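Local coordinates for UPF0311 protein RPA1785 (Rhodopseudomonas palustris, PDB 3C5O), which is of unknown function but folds as an eight-stranded antiparallel beta-barrel and belongs to the UPF0311 (DUF3237) family, at residues B[13-18]-B[50-55]; B[115-120]-B[147-152]. All blocks are in the same frame, centred on the assembly; numbering follows the deposited sequence. Where two conformers were deposited one is given.

From the N terminus, strand 9-27 supplies segment 13-18, and the chain turns through strand 32-45 before interaction 1 brings segment 50-55 back against it, closing a loop of 31 residues. Strands 68-78 and 83-93 and helix 96-103 follow. Segment 115-120 then opens interaction 2, which segment 147-152 closes after strand 136-142 has intervened. The two loops are in series and neither nest nor cross. Each contact joins strands two places apart in the barrel. Because the last strand pairs with the first, segments 13-18 and 147-152 are neighbours, linked by A17 N to V147 O and by a probable hydrogen bond between T14 OG1 and D150 OD1.

Interaction 1: B[13-18]-B[50-55]; sequences FTITAR and GQVLPF
V52 lays its CG2 methyl against segment 13-18, where it overlaps the branch methyl of I15 and the backbone carbonyl of T16. The methyl-methyl approach, I15 CG2 to V52 CG2, is 4.1 Å, and V52 CG2 sits at a similar 4.0 Å from T16 O, so one methyl meets both an apolar branch and a peptide oxygen. The two side chains stand roughly perpendicular and touch through this CG2-CG2 pair. In I15 the touching methyl is the one anti to the backbone N, while CG1 lies beside that nitrogen (chi1 -60°). V52 uses its other branch: with CG1 anti to the backbone N (chi1 171°), CG2 is the methyl next to the nitrogen. Strands 9-27 and 48-62 are not hydrogen-bonding partners here, since strand 32-45 runs between them and T16 pairs through its backbone with E42. The contact therefore spans a next-but-one strand pair within the barrel. Y74 of strand 68-78 touches both I15 and V52, and V43 and I38 of the intervening strand pack on I15 and V52 respectively. With only 90 Å² buried between the segments and no polar bond joining them, the contact depends on van der Waals packing of a valine methyl on an isoleucine methyl and a backbone carbonyl, without directional bonds, in a buried setting.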
ATOM      1  N   PHE B  13       4.922   4.536 -24.885  1.00 52.67           N
ATOM      2  CA  PHE B  13       4.541   3.222 -25.420  1.00 52.11           C
ATOM      3  C   PHE B  13       3.150   2.840 -25.034  1.00 51.15           C
ATOM      4  O   PHE B  13       2.561   3.464 -24.153  1.00 50.06           O
ATOM      5  CB  PHE B  13       5.551   2.107 -25.020  1.00 51.63           C
ATOM      6  CG  PHE B  13       5.834   2.015 -23.539  1.00 49.10           C
ATOM      7  CD1 PHE B  13       6.979   2.605 -23.002  1.00 50.23           C
ATOM      8  CD2 PHE B  13       4.978   1.320 -22.688  1.00 47.70           C
ATOM      9  CE1 PHE B  13       7.244   2.527 -21.657  1.00 49.38           C
ATOM     10  CE2 PHE B  13       5.245   1.231 -21.323  1.00 46.32           C
ATOM     11  CZ  PHE B  13       6.381   1.834 -20.810  1.00 47.10           C
ATOM     12  N   THR B  14       2.632   1.808 -25.695  1.00 51.97           N
ATOM     13  CA  THR B  14       1.302   1.277 -25.408  1.00 51.33           C
ATOM     14  C   THR B  14       1.374  -0.162 -24.864  1.00 50.82           C
ATOM     15  O   THR B  14       2.105  -1.008 -25.406  1.00 50.44           O
ATOM     16  CB  THR B  14       0.398   1.379 -26.640  1.00 53.54           C
ATOM     17  OG1 THR B  14       0.308   2.753 -27.036  1.00 55.11           O
ATOM     18  CG2 THR B  14      -1.009   0.874 -26.341  1.00 50.91           C
ATOM     19  N   ILE B  15       0.665  -0.393 -23.750  1.00 49.13           N
ATOM     20  CA  ILE B  15       0.440  -1.734 -23.177  1.00 48.89           C
ATOM     21  C   ILE B  15      -0.977  -2.181 -23.511  1.00 49.80           C
ATOM     22  O   ILE B  15      -1.954  -1.489 -23.173  1.00 49.35           O
ATOM     23  CB  ILE B  15       0.555  -1.759 -21.619  1.00 47.65           C
ATOM     24  CG1 ILE B  15       1.946  -1.299 -21.153  1.00 48.11           C
ATOM     25  CG2 ILE B  15       0.246  -3.159 -21.072  1.00 46.34           C
ATOM     26  CD1 ILE B  15       2.050  -1.147 -19.627  1.00 44.65           C
ATOM     27  N   THR B  16      -1.085  -3.318 -24.186  1.00 50.98           N
ATOM     28  CA  THR B  16      -2.364  -3.921 -24.481  1.00 52.70           C
ATOM     29  C   THR B  16      -2.491  -5.159 -23.597  1.00 52.36           C
ATOM     30  O   THR B  16      -1.764  -6.120 -23.791  1.00 53.92           O
ATOM     31  CB  THR B  16      -2.450  -4.321 -25.966  1.00 54.96           C
ATOM     32  OG1 THR B  16      -2.308  -3.156 -26.782  1.00 57.90           O
ATOM     33  CG2 THR B  16      -3.776  -4.982 -26.292  1.00 55.83           C
ATOM     34  N   ALA B  17      -3.382  -5.138 -22.610  1.00 51.18           N
ATOM     35  CA  ALA B  17      -3.573  -6.304 -21.760  1.00 50.52           C
ATOM     36  C   ALA B  17      -4.855  -7.082 -22.090  1.00 52.26           C
ATOM     37  O   ALA B  17      -5.962  -6.530 -21.990  1.00 52.41           O
ATOM     38  CB  ALA B  17      -3.557  -5.892 -20.294  1.00 48.40           C
ATOM     39  N   ARG B  18      -4.710  -8.352 -22.477  1.00 53.90           N
ATOM     40  CA  ARG B  18      -5.868  -9.248 -22.654  1.00 55.77           C
ATOM     41  C   ARG B  18      -6.400  -9.618 -21.272  1.00 54.07           C
ATOM     42  O   ARG B  18      -5.651 -10.051 -20.384  1.00 52.71           O
ATOM     43  CB  ARG B  18      -5.520 -10.521 -23.456  1.00 58.00           C
ATOM     44  CG  ARG B  18      -4.735 -10.300 -24.749  1.00 61.26           C
ATOM     45  CD  ARG B  18      -4.469 -11.605 -25.615  1.00 65.40           C
ATOM     46  NE  ARG B  18      -4.212 -12.898 -24.907  1.00 67.80           N
ATOM     47  CZ  ARG B  18      -5.163 -13.794 -24.575  1.00 69.54           C
ATOM     48  NH1 ARG B  18      -6.467 -13.559 -24.818  1.00 69.11           N
ATOM     49  NH2 ARG B  18      -4.826 -14.931 -23.967  1.00 68.90           N
ATOM     50  N   GLY B  50       7.451  -5.824 -26.212  1.00 57.83           N
ATOM     51  CA  GLY B  50       7.332  -6.844 -25.197  1.00 56.63           C
ATOM     52  C   GLY B  50       6.063  -7.644 -25.268  1.00 56.26           C
ATOM     53  O   GLY B  50       5.155  -7.338 -26.024  1.00 57.37           O
ATOM     54  N   GLN B  51       6.011  -8.692 -24.470  0.70 55.81           N
ATOM     55  CA  GLN B  51       4.856  -9.551 -24.397  0.70 55.66           C
ATOM     56  C   GLN B  51       4.432  -9.515 -22.927  0.70 52.97           C
ATOM     57  O   GLN B  51       5.279  -9.661 -22.043  0.70 52.13           O
ATOM     58  CB  GLN B  51       5.285 -10.961 -24.820  0.70 58.67           C
ATOM     59  CG  GLN B  51       4.317 -11.752 -25.713  0.70 61.91           C
ATOM     60  CD  GLN B  51       3.954 -11.055 -27.029  0.70 65.01           C
ATOM     61  OE1 GLN B  51       4.763 -10.351 -27.647  0.70 65.79           O
ATOM     62  NE2 GLN B  51       2.713 -11.252 -27.453  0.70 65.96           N
ATOM     63  N   VAL B  52       3.144  -9.273 -22.659  1.00 51.45           N
ATOM     64  CA  VAL B  52       2.621  -9.288 -21.292  1.00 48.71           C
ATOM     65  C   VAL B  52       2.567 -10.752 -20.920  1.00 50.38           C
ATOM     66  O   VAL B  52       2.109 -11.580 -21.732  1.00 52.67           O
ATOM     67  CB  VAL B  52       1.217  -8.634 -21.150  1.00 47.42           C
ATOM     68  CG1 VAL B  52       0.636  -8.890 -19.728  1.00 45.68           C
ATOM     69  CG2 VAL B  52       1.271  -7.141 -21.443  1.00 45.19           C
ATOM     70  N   LEU B  53       3.061 -11.078 -19.724  1.00 49.66           N
ATOM     71  CA  LEU B  53       3.139 -12.465 -19.286  1.00 51.28           C
ATOM     72  C   LEU B  53       1.769 -12.987 -18.840  1.00 52.15           C
ATOM     73  O   LEU B  53       0.922 -12.198 -18.397  1.00 51.06           O
ATOM     74  CB  LEU B  53       4.226 -12.634 -18.220  1.00 50.35           C
ATOM     75  CG  LEU B  53       5.669 -12.311 -18.668  1.00 49.55           C
ATOM     76  CD1 LEU B  53       6.633 -12.422 -17.471  1.00 47.85           C
ATOM     77  CD2 LEU B  53       6.166 -13.192 -19.831  1.00 51.19           C
ATOM     78  N   PRO B  54       1.520 -14.305 -19.020  1.00 54.30           N
ATOM     79  CA  PRO B  54       0.214 -14.913 -18.782  1.00 55.06           C
ATOM     80  C   PRO B  54      -0.209 -15.041 -17.321  1.00 55.07           C
ATOM     81  O   PRO B  54      -0.649 -16.122 -16.901  1.00 56.95           O
ATOM     82  CB  PRO B  54       0.370 -16.306 -19.412  1.00 58.23           C
ATOM     83  CG  PRO B  54       1.816 -16.599 -19.328  1.00 57.49           C
ATOM     84  CD  PRO B  54       2.487 -15.288 -19.561  1.00 56.29           C
ATOM     85  N   PHE B  55      -0.106 -13.969 -16.542  1.00 52.39           N
ATOM     86  CA  PHE B  55      -0.514 -14.041 -15.135  1.00 52.03           C
ATOM     87  C   PHE B  55      -0.725 -12.635 -14.571  1.00 49.99           C
ATOM     88  O   PHE B  55      -0.366 -11.649 -15.214  1.00 49.25           O
ATOM     89  CB  PHE B  55       0.490 -14.838 -14.271  1.00 52.78           C
ATOM     90  CG  PHE B  55       1.871 -14.262 -14.257  1.00 53.34           C
ATOM     91  CD1 PHE B  55       2.158 -13.127 -13.487  1.00 51.70           C
ATOM     92  CD2 PHE B  55       2.893 -14.834 -15.032  1.00 53.26           C
ATOM     93  CE1 PHE B  55       3.449 -12.575 -13.487  1.00 51.09           C
ATOM     94  CE2 PHE B  55       4.187 -14.298 -15.027  1.00 52.22           C
ATOM     95  CZ  PHE B  55       4.467 -13.162 -14.257  1.00 51.95           C
TER

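Interaction 2: B[115-120]-B[147-152]; sequences FRTRPR and VVIDVH
The ring of F115 is met obliquely by V147, whose CG1 methyl rests against two of its outer carbons, CE1 and CZ; V147 CG1 lies 4.0 Å from F115 CZ. The same ring makes a cation-pi interaction with R92 and also packs on A140 and L70. Toward the other end of the segment the pyrrolidine ring of P119 offers CG to V151, with P119 CG 4.1 Å from V151 CG1, and the two side chains run antiparallel alongside one another. In both valines the touching CG1 is anti to the backbone N (chi1 170° in V147). Strands 114-122 and 146-154 belong to an eight-stranded antiparallel barrel in which 136-142 separates them; their segments cross at 63° with axes 8.4 Å apart, and the side chains of F115, T117 and P119 meet those of V147, I149 and V151 over the intervening strand. Midway between the two ring contacts, I149 CG2 lies 4.2 Å from T117 OG1, a van der Waals contact; the hydroxyl itself is hydrogen-bonded to N88 OD1.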
ATOM      1  N   PHE B 115     -10.495   7.431 -18.193  1.00 52.79           N
ATOM      2  CA  PHE B 115      -9.803   6.217 -17.820  1.00 50.27           C
ATOM      3  C   PHE B 115      -8.304   6.454 -17.772  1.00 49.89           C
ATOM      4  O   PHE B 115      -7.606   6.318 -18.798  1.00 50.52           O
ATOM      5  CB  PHE B 115     -10.199   5.083 -18.773  1.00 49.90           C
ATOM      6  CG  PHE B 115      -9.679   3.728 -18.388  1.00 47.60           C
ATOM      7  CD1 PHE B 115      -9.904   2.637 -19.224  1.00 48.06           C
ATOM      8  CD2 PHE B 115      -8.942   3.536 -17.223  1.00 48.32           C
ATOM      9  CE1 PHE B 115      -9.416   1.363 -18.909  1.00 46.58           C
ATOM     10  CE2 PHE B 115      -8.428   2.248 -16.887  1.00 48.86           C
ATOM     11  CZ  PHE B 115      -8.668   1.160 -17.737  1.00 46.80           C
ATOM     12  N   ARG B 116      -7.823   6.804 -16.573  1.00 48.50           N
ATOM     13  CA  ARG B 116      -6.464   7.267 -16.365  1.00 47.31           C
ATOM     14  C   ARG B 116      -5.843   6.562 -15.173  1.00 47.19           C
ATOM     15  O   ARG B 116      -6.518   6.285 -14.158  1.00 47.02           O
ATOM     16  CB  ARG B 116      -6.388   8.797 -16.191  1.00 48.43           C
ATOM     17  CG  ARG B 116      -7.255   9.636 -17.195  1.00 48.90           C
ATOM     18  CD  ARG B 116      -6.654   9.837 -18.612  1.00 48.39           C
ATOM     19  NE  ARG B 116      -7.553  10.685 -19.427  1.00 51.71           N
ATOM     20  CZ  ARG B 116      -8.571  10.230 -20.163  1.00 50.61           C
ATOM     21  NH1 ARG B 116      -8.808   8.944 -20.243  1.00 48.62           N
ATOM     22  NH2 ARG B 116      -9.342  11.053 -20.864  1.00 53.46           N
ATOM     23  N   THR B 117      -4.551   6.271 -15.304  1.00 46.56           N
ATOM     24  CA  THR B 117      -3.844   5.494 -14.317  1.00 47.22           C
ATOM     25  C   THR B 117      -2.429   6.015 -14.133  1.00 47.68           C
ATOM     26  O   THR B 117      -1.932   6.829 -14.924  1.00 48.40           O
ATOM     27  CB  THR B 117      -3.684   4.021 -14.764  1.00 45.86           C
ATOM     28  OG1 THR B 117      -2.643   3.952 -15.742  1.00 47.71           O
ATOM     29  CG2 THR B 117      -4.942   3.459 -15.367  1.00 46.75           C
ATOM     30  N   ARG B 118      -1.770   5.524 -13.087  1.00 47.70           N
ATOM     31  CA  ARG B 118      -0.338   5.777 -12.920  1.00 48.45           C
ATOM     32  C   ARG B 118       0.364   4.429 -12.941  1.00 46.89           C
ATOM     33  O   ARG B 118       0.284   3.695 -11.972  1.00 45.81           O
ATOM     34  CB  ARG B 118      -0.045   6.493 -11.615  1.00 48.72           C
ATOM     35  CG  ARG B 118       1.410   6.874 -11.520  1.00 52.12           C
ATOM     36  CD  ARG B 118       1.950   6.702 -10.127  1.00 54.88           C
ATOM     37  NE  ARG B 118       3.385   6.456 -10.193  1.00 58.87           N
ATOM     38  CZ  ARG B 118       4.193   6.427  -9.143  1.00 59.91           C
ATOM     39  NH1 ARG B 118       3.723   6.667  -7.923  1.00 62.00           N
ATOM     40  NH2 ARG B 118       5.483   6.193  -9.325  1.00 64.36           N
ATOM     41  N   PRO B 119       1.012   4.085 -14.068  1.00 46.84           N
ATOM     42  CA  PRO B 119       1.834   2.880 -14.105  1.00 45.93           C
ATOM     43  C   PRO B 119       3.230   3.037 -13.502  1.00 46.68           C
ATOM     44  O   PRO B 119       3.977   3.976 -13.858  1.00 48.55           O
ATOM     45  CB  PRO B 119       1.906   2.545 -15.587  1.00 46.02           C
ATOM     46  CG  PRO B 119       1.682   3.870 -16.295  1.00 46.92           C
ATOM     47  CD  PRO B 119       0.964   4.782 -15.365  1.00 47.59           C
ATOM     48  N   ARG B 120       3.591   2.107 -12.618  0.60 45.74           N
ATOM     49  CA  ARG B 120       4.895   2.086 -11.975  0.60 46.56           C
ATOM     50  C   ARG B 120       5.630   0.786 -12.335  0.60 45.91           C
ATOM     51  O   ARG B 120       5.089  -0.309 -12.195  0.60 45.21           O
ATOM     52  CB  ARG B 120       4.739   2.220 -10.449  0.60 46.99           C
ATOM     53  CG  ARG B 120       6.015   2.678  -9.743  0.60 49.96           C
ATOM     54  CD  ARG B 120       5.937   2.520  -8.240  0.60 51.08           C
ATOM     55  NE  ARG B 120       5.729   1.123  -7.916  0.60 53.47           N
ATOM     56  CZ  ARG B 120       6.689   0.250  -7.636  0.60 52.85           C
ATOM     57  NH1 ARG B 120       6.357  -1.001  -7.377  0.60 52.49           N
ATOM     58  NH2 ARG B 120       7.954   0.625  -7.593  0.60 52.20           N
ATOM     59  N   VAL B 147      -7.657  -4.334 -22.486  1.00 51.80           N
ATOM     60  CA  VAL B 147      -7.462  -2.958 -22.040  1.00 50.29           C
ATOM     61  C   VAL B 147      -6.194  -2.417 -22.722  1.00 50.61           C
ATOM     62  O   VAL B 147      -5.173  -3.099 -22.750  1.00 49.59           O
ATOM     63  CB  VAL B 147      -7.330  -2.884 -20.497  1.00 49.72           C
ATOM     64  CG1 VAL B 147      -6.895  -1.497 -20.071  1.00 48.46           C
ATOM     65  CG2 VAL B 147      -8.676  -3.270 -19.801  1.00 45.52           C
ATOM     66  N   VAL B 148      -6.288  -1.212 -23.299  1.00 51.86           N
ATOM     67  CA  VAL B 148      -5.217  -0.570 -24.059  1.00 52.28           C
ATOM     68  C   VAL B 148      -4.776   0.691 -23.327  1.00 52.18           C
ATOM     69  O   VAL B 148      -5.524   1.656 -23.264  1.00 53.51           O
ATOM     70  CB  VAL B 148      -5.692  -0.166 -25.467  1.00 54.58           C
ATOM     71  CG1 VAL B 148      -4.575   0.538 -26.267  1.00 55.75           C
ATOM     72  CG2 VAL B 148      -6.195  -1.371 -26.239  1.00 55.00           C
ATOM     73  N   ILE B 149      -3.553   0.689 -22.795  1.00 51.36           N
ATOM     74  CA  ILE B 149      -3.050   1.801 -21.999  1.00 50.71           C
ATOM     75  C   ILE B 149      -1.981   2.484 -22.805  1.00 51.32           C
ATOM     76  O   ILE B 149      -0.954   1.881 -23.105  1.00 51.22           O
ATOM     77  CB  ILE B 149      -2.274   1.359 -20.706  1.00 49.42           C
ATOM     78  CG1 ILE B 149      -2.645  -0.061 -20.175  1.00 49.64           C
ATOM     79  CG2 ILE B 149      -2.185   2.526 -19.672  1.00 49.53           C
ATOM     80  CD1 ILE B 149      -3.888  -0.193 -19.475  1.00 51.88           C
ATOM     81  N   ASP B 150      -2.200   3.748 -23.117  1.00 52.13           N
ATOM     82  CA  ASP B 150      -1.185   4.571 -23.736  1.00 53.13           C
ATOM     83  C   ASP B 150      -0.408   5.227 -22.628  1.00 52.26           C
ATOM     84  O   ASP B 150      -0.965   6.009 -21.852  1.00 52.95           O
ATOM     85  CB  ASP B 150      -1.835   5.620 -24.619  1.00 55.01           C
ATOM     86  CG  ASP B 150      -2.532   5.008 -25.798  1.00 58.34           C
ATOM     87  OD1 ASP B 150      -1.903   4.194 -26.510  1.00 61.14           O
ATOM     88  OD2 ASP B 150      -3.712   5.344 -26.022  1.00 64.47           O
ATOM     89  N   VAL B 151       0.874   4.902 -22.554  1.00 51.26           N
ATOM     90  CA  VAL B 151       1.729   5.305 -21.434  1.00 50.08           C
ATOM     91  C   VAL B 151       2.518   6.560 -21.815  1.00 51.81           C
ATOM     92  O   VAL B 151       3.150   6.616 -22.866  1.00 52.98           O
ATOM     93  CB  VAL B 151       2.704   4.151 -20.997  1.00 48.82           C
ATOM     94  CG1 VAL B 151       3.604   4.588 -19.834  1.00 48.66           C
ATOM     95  CG2 VAL B 151       1.924   2.871 -20.594  1.00 45.85           C
ATOM     96  N   HIS B 152       2.472   7.556 -20.944  1.00 51.36           N
ATOM     97  CA  HIS B 152       3.143   8.808 -21.166  1.00 53.01           C
ATOM     98  C   HIS B 152       4.158   9.035 -20.070  1.00 53.04           C
ATOM     99  O   HIS B 152       3.843   8.868 -18.901  1.00 52.57           O
ATOM    100  CB  HIS B 152       2.118   9.936 -21.168  1.00 53.88           C
ATOM    101  CG  HIS B 152       1.037   9.742 -22.178  1.00 54.04           C
ATOM    102  ND1 HIS B 152       1.114  10.252 -23.450  1.00 55.60           N
ATOM    103  CD2 HIS B 152      -0.126   9.054 -22.121  1.00 54.72           C
ATOM    104  CE1 HIS B 152       0.034   9.918 -24.129  1.00 55.05           C
ATOM    105  NE2 HIS B 152      -0.734   9.184 -23.348  1.00 57.29           N
TER